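Local coordinates for protein L-rhamnose mutarotase (Formosa agariphila, PDB 6HHN) that catalyses the interconversion of alpha- and beta-L-rhamnose, an anomeric conversion that serves the breakdown of the algal polysaccharide ulvan, at residues K20-K26 against I56-N61. Residues are numbered along the deposited sequence; the frame is centred on the assembly and turned at random.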
ATOM      1  N   LYS A  20      -8.744   5.078  -7.814  1.00 20.11           N
ATOM      2  CA  LYS A  20      -8.351   5.660  -9.091  1.00 20.33           C
ATOM      3  C   LYS A  20      -8.642   7.153  -9.058  1.00 21.44           C
ATOM      4  O   LYS A  20      -9.769   7.562  -8.774  1.00 21.93           O
ATOM      5  CB  LYS A  20      -9.082   5.007 -10.276  1.00 24.53           C
ATOM      6  CG  LYS A  20      -8.807   3.508 -10.543  1.00 28.71           C
ATOM      7  CD  LYS A  20      -7.355   3.229 -10.919  1.00 30.15           C
ATOM      8  CE  LYS A  20      -6.939   3.931 -12.200  1.00 31.57           C
ATOM      9  NZ  LYS A  20      -5.567   3.506 -12.638  1.00 33.73           N
ATOM     10  N   LEU A  21      -7.630   7.956  -9.326  1.00 21.72           N
ATOM     11  CA  LEU A  21      -7.761   9.398  -9.491  1.00 23.05           C
ATOM     12  C   LEU A  21      -7.936   9.733 -10.965  1.00 25.47           C
ATOM     13  O   LEU A  21      -7.425   9.032 -11.853  1.00 29.83           O
ATOM     14  CB  LEU A  21      -6.480  10.045  -8.941  1.00 28.59           C
ATOM     15  CG  LEU A  21      -6.368  11.548  -8.716  1.00 33.66           C
ATOM     16  CD1 LEU A  21      -7.356  12.013  -7.669  1.00 34.07           C
ATOM     17  CD2 LEU A  21      -4.952  11.904  -8.305  1.00 36.88           C
ATOM     18  N   ASN A  22      -8.653  10.802 -11.242  1.00 26.21           N
ATOM     19  CA  ASN A  22      -8.762  11.260 -12.615  1.00 27.02           C
ATOM     20  C   ASN A  22      -7.438  11.881 -13.055  1.00 31.12           C
ATOM     21  O   ASN A  22      -6.698  12.448 -12.252  1.00 30.10           O
ATOM     22  CB  ASN A  22      -9.887  12.281 -12.754  1.00 26.04           C
ATOM     23  CG  ASN A  22     -11.266  11.673 -12.549  1.00 27.17           C
ATOM     24  OD1 ASN A  22     -11.443  10.458 -12.572  1.00 33.95           O
ATOM     25  ND2 ASN A  22     -12.255  12.531 -12.379  1.00 28.93           N
ATOM     26  N   LYS A  23      -7.146  11.775 -14.350  1.00 35.78           N
ATOM     27  CA  LYS A  23      -5.866  12.242 -14.863  1.00 38.90           C
ATOM     28  C   LYS A  23      -5.635  13.702 -14.498  1.00 37.41           C
ATOM     29  O   LYS A  23      -6.526  14.538 -14.648  1.00 35.14           O
ATOM     30  CB  LYS A  23      -5.844  12.097 -16.390  1.00 66.33           C
ATOM     31  CG  LYS A  23      -6.131  10.691 -16.889  1.00 73.72           C
ATOM     32  CD  LYS A  23      -5.670  10.499 -18.333  1.00 82.72           C
ATOM     33  CE  LYS A  23      -5.122   9.092 -18.551  1.00 87.26           C
ATOM     34  NZ  LYS A  23      -4.630   8.884 -19.946  1.00 90.36           N
ATOM     35  N   GLY A  24      -4.426  14.000 -14.021  1.00 37.99           N
ATOM     36  CA  GLY A  24      -3.996  15.364 -13.783  1.00 37.26           C
ATOM     37  C   GLY A  24      -4.454  15.996 -12.491  1.00 38.99           C
ATOM     38  O   GLY A  24      -4.238  17.200 -12.304  1.00 42.59           O
ATOM     39  N   GLN A  25      -5.059  15.232 -11.582  1.00 34.90           N
ATOM     40  CA  GLN A  25      -5.684  15.805 -10.397  1.00 32.08           C
ATOM     41  C   GLN A  25      -4.904  15.532  -9.117  1.00 29.10           C
ATOM     42  O   GLN A  25      -5.455  15.682  -8.025  1.00 29.11           O
ATOM     43  CB  GLN A  25      -7.121  15.297 -10.260  1.00 29.41           C
ATOM     44  CG  GLN A  25      -8.002  15.661 -11.432  1.00 33.68           C
ATOM     45  CD  GLN A  25      -8.059  17.152 -11.654  1.00 37.56           C
ATOM     46  OE1 GLN A  25      -8.134  17.935 -10.711  1.00 39.75           O
ATOM     47  NE2 GLN A  25      -7.992  17.556 -12.907  1.00 45.64           N
ATOM     48  N   LYS A  26      -3.622  15.163  -9.224  1.00 31.74           N
ATOM     49  CA  LYS A  26      -2.833  14.929  -8.024  1.00 29.72           C
ATOM     50  C   LYS A  26      -2.844  16.152  -7.120  1.00 28.88           C
ATOM     51  O   LYS A  26      -3.004  16.031  -5.901  1.00 29.59           O
ATOM     52  CB  LYS A  26      -1.394  14.541  -8.388  1.00 35.29           C
ATOM     53  CG  LYS A  26      -0.484  14.343  -7.169  1.00 37.86           C
ATOM     54  CD  LYS A  26       0.949  14.049  -7.584  1.00 40.48           C
ATOM     55  CE  LYS A  26       1.895  14.123  -6.402  1.00 42.70           C
ATOM     56  NZ  LYS A  26       3.316  14.111  -6.869  1.00 46.44           N
ATOM     57  N   ILE A  56       0.419   7.543  -3.993  1.00 18.02           N
ATOM     58  CA  ILE A  56       0.059   7.682  -5.399  1.00 17.78           C
ATOM     59  C   ILE A  56       1.144   7.109  -6.304  1.00 16.91           C
ATOM     60  O   ILE A  56       2.347   7.235  -6.024  1.00 18.53           O
ATOM     61  CB  ILE A  56      -0.255   9.160  -5.740  1.00 20.43           C
ATOM     62  CG1 ILE A  56      -0.955   9.254  -7.100  1.00 20.77           C
ATOM     63  CG2 ILE A  56       1.013  10.010  -5.690  1.00 22.22           C
ATOM     64  CD1 ILE A  56      -1.427  10.663  -7.424  1.00 24.32           C
ATOM     65  N   ASP A  57       0.691   6.443  -7.376  1.00 18.84           N
ATOM     66  CA  ASP A  57       1.461   6.156  -8.602  1.00 19.04           C
ATOM     67  C   ASP A  57       0.861   7.143  -9.615  1.00 22.41           C
ATOM     68  O   ASP A  57      -0.183   6.882 -10.245  1.00 26.19           O
ATOM     69  CB  ASP A  57       1.219   4.743  -9.051  1.00 18.82           C
ATOM     70  CG  ASP A  57       2.059   4.339 -10.231  1.00 19.46           C
ATOM     71  OD1 ASP A  57       2.520   5.218 -11.000  1.00 22.37           O
ATOM     72  OD2 ASP A  57       2.205   3.107 -10.400  1.00 20.76           O
ATOM     73  N   GLU A  58       1.494   8.298  -9.742  1.00 25.03           N
ATOM     74  CA  GLU A  58       0.879   9.363 -10.522  1.00 29.93           C
ATOM     75  C   GLU A  58       0.774   8.972 -11.991  1.00 29.19           C
ATOM     76  O   GLU A  58      -0.220   9.296 -12.658  1.00 31.21           O
ATOM     77  CB  GLU A  58       1.648  10.674 -10.365  1.00 38.00           C
ATOM     78  CG  GLU A  58       0.988  11.828 -11.122  1.00 43.17           C
ATOM     79  CD  GLU A  58       1.663  13.151 -10.871  1.00 47.34           C
ATOM     80  OE1 GLU A  58       1.097  14.195 -11.271  1.00 49.06           O
ATOM     81  OE2 GLU A  58       2.755  13.140 -10.268  1.00 47.70           O
ATOM     82  N   GLU A  59       1.782   8.261 -12.508  1.00 31.56           N
ATOM     83  CA  GLU A  59       1.783   7.961 -13.921  1.00 29.89           C
ATOM     84  C   GLU A  59       0.693   6.975 -14.310  1.00 34.07           C
ATOM     85  O   GLU A  59       0.420   6.830 -15.507  1.00 39.21           O
ATOM     86  CB  GLU A  59       3.152   7.416 -14.336  1.00 26.50           C
ATOM     87  CG  GLU A  59       4.267   8.443 -14.401  1.00 31.11           C
ATOM     88  CD  GLU A  59       4.652   9.029 -13.069  1.00 41.46           C
ATOM     89  OE1 GLU A  59       5.269  10.119 -13.078  1.00 45.46           O
ATOM     90  OE2 GLU A  59       4.353   8.416 -12.025  1.00 45.07           O
ATOM     91  N   THR A  60       0.062   6.296 -13.352  1.00 25.68           N
ATOM     92  CA  THR A  60      -1.069   5.429 -13.660  1.00 25.63           C
ATOM     93  C   THR A  60      -2.362   5.896 -13.014  1.00 27.09           C
ATOM     94  O   THR A  60      -3.378   5.174 -13.058  1.00 29.95           O
ATOM     95  CB  THR A  60      -0.783   3.998 -13.243  1.00 26.80           C
ATOM     96  OG1 THR A  60      -0.693   3.966 -11.824  1.00 26.37           O
ATOM     97  CG2 THR A  60       0.523   3.520 -13.849  1.00 27.83           C
ATOM     98  N   ASN A  61      -2.360   7.074 -12.417  1.00 24.37           N
ATOM     99  CA  ASN A  61      -3.553   7.592 -11.753  1.00 26.61           C
ATOM    100  C   ASN A  61      -4.072   6.617 -10.709  1.00 23.95           C
ATOM    101  O   ASN A  61      -5.300   6.489 -10.523  1.00 29.16           O
ATOM    102  CB  ASN A  61      -4.653   7.912 -12.771  1.00 33.12           C
ATOM    103  CG  ASN A  61      -4.130   8.672 -13.957  1.00 40.27           C
ATOM    104  OD1 ASN A  61      -3.623   9.782 -13.807  1.00 42.00           O
ATOM    105  ND2 ASN A  61      -4.243   8.079 -15.154  1.00 44.15           N
TER
HETATM  106  O   HOH W   1      -2.035  13.884 -11.602  1.00 37.86           O
HETATM  107  O   HOH W   2       4.034  11.743  -8.122  1.00 41.94           O
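Lys20 curls toward the turn at Thr60 and Asn61: bends at chi2 (-64°) and chi3 (-62°) fold its chain past Asn61 O and bring NZ 2.8 Å from Thr60 O, almost in line with that C=O (169°). Thr62 OG1 is a second hydrogen-bond partner of the ammonium. With an alanine here, Thr60 O and Thr62 OG1 would probably lose their charged partner, and the contact of Lys20 CE with Asn61 O (3.5 Å) would go with it. Leu21 N donates to Asn61 O at 3.0 Å, from above the carbonyl plane, while Leu21 CD2 meets Ile56 CD1 at 3.8 Å, close to Tyr29, a probable substrate-binding residue. From Asn22 to Gln25 the chain makes a type II turn with Gly24 at positive phi. There the Asn61 amide lies against Lys23, OD1 3.5 Å from Lys23 CA. Lys26, in the first turn of helix 26-34, runs extended over Ile56 CD1 and crosses Glu58 at about a right angle, Lys26 CD 3.4 Å from Glu58 OE2. Its NZ forms a loose 3.6 Å salt bridge to Glu58 OE2, reinforced by one water, and another to Glu109 of the second subunit; a second water links Lys26 N to Glu58 OE1. Backbone and lysine bonds thus fasten one end of the loop to the hairpin turn, whereas at the other a partly hydrated charge cluster ties the helix start to the dimer interface.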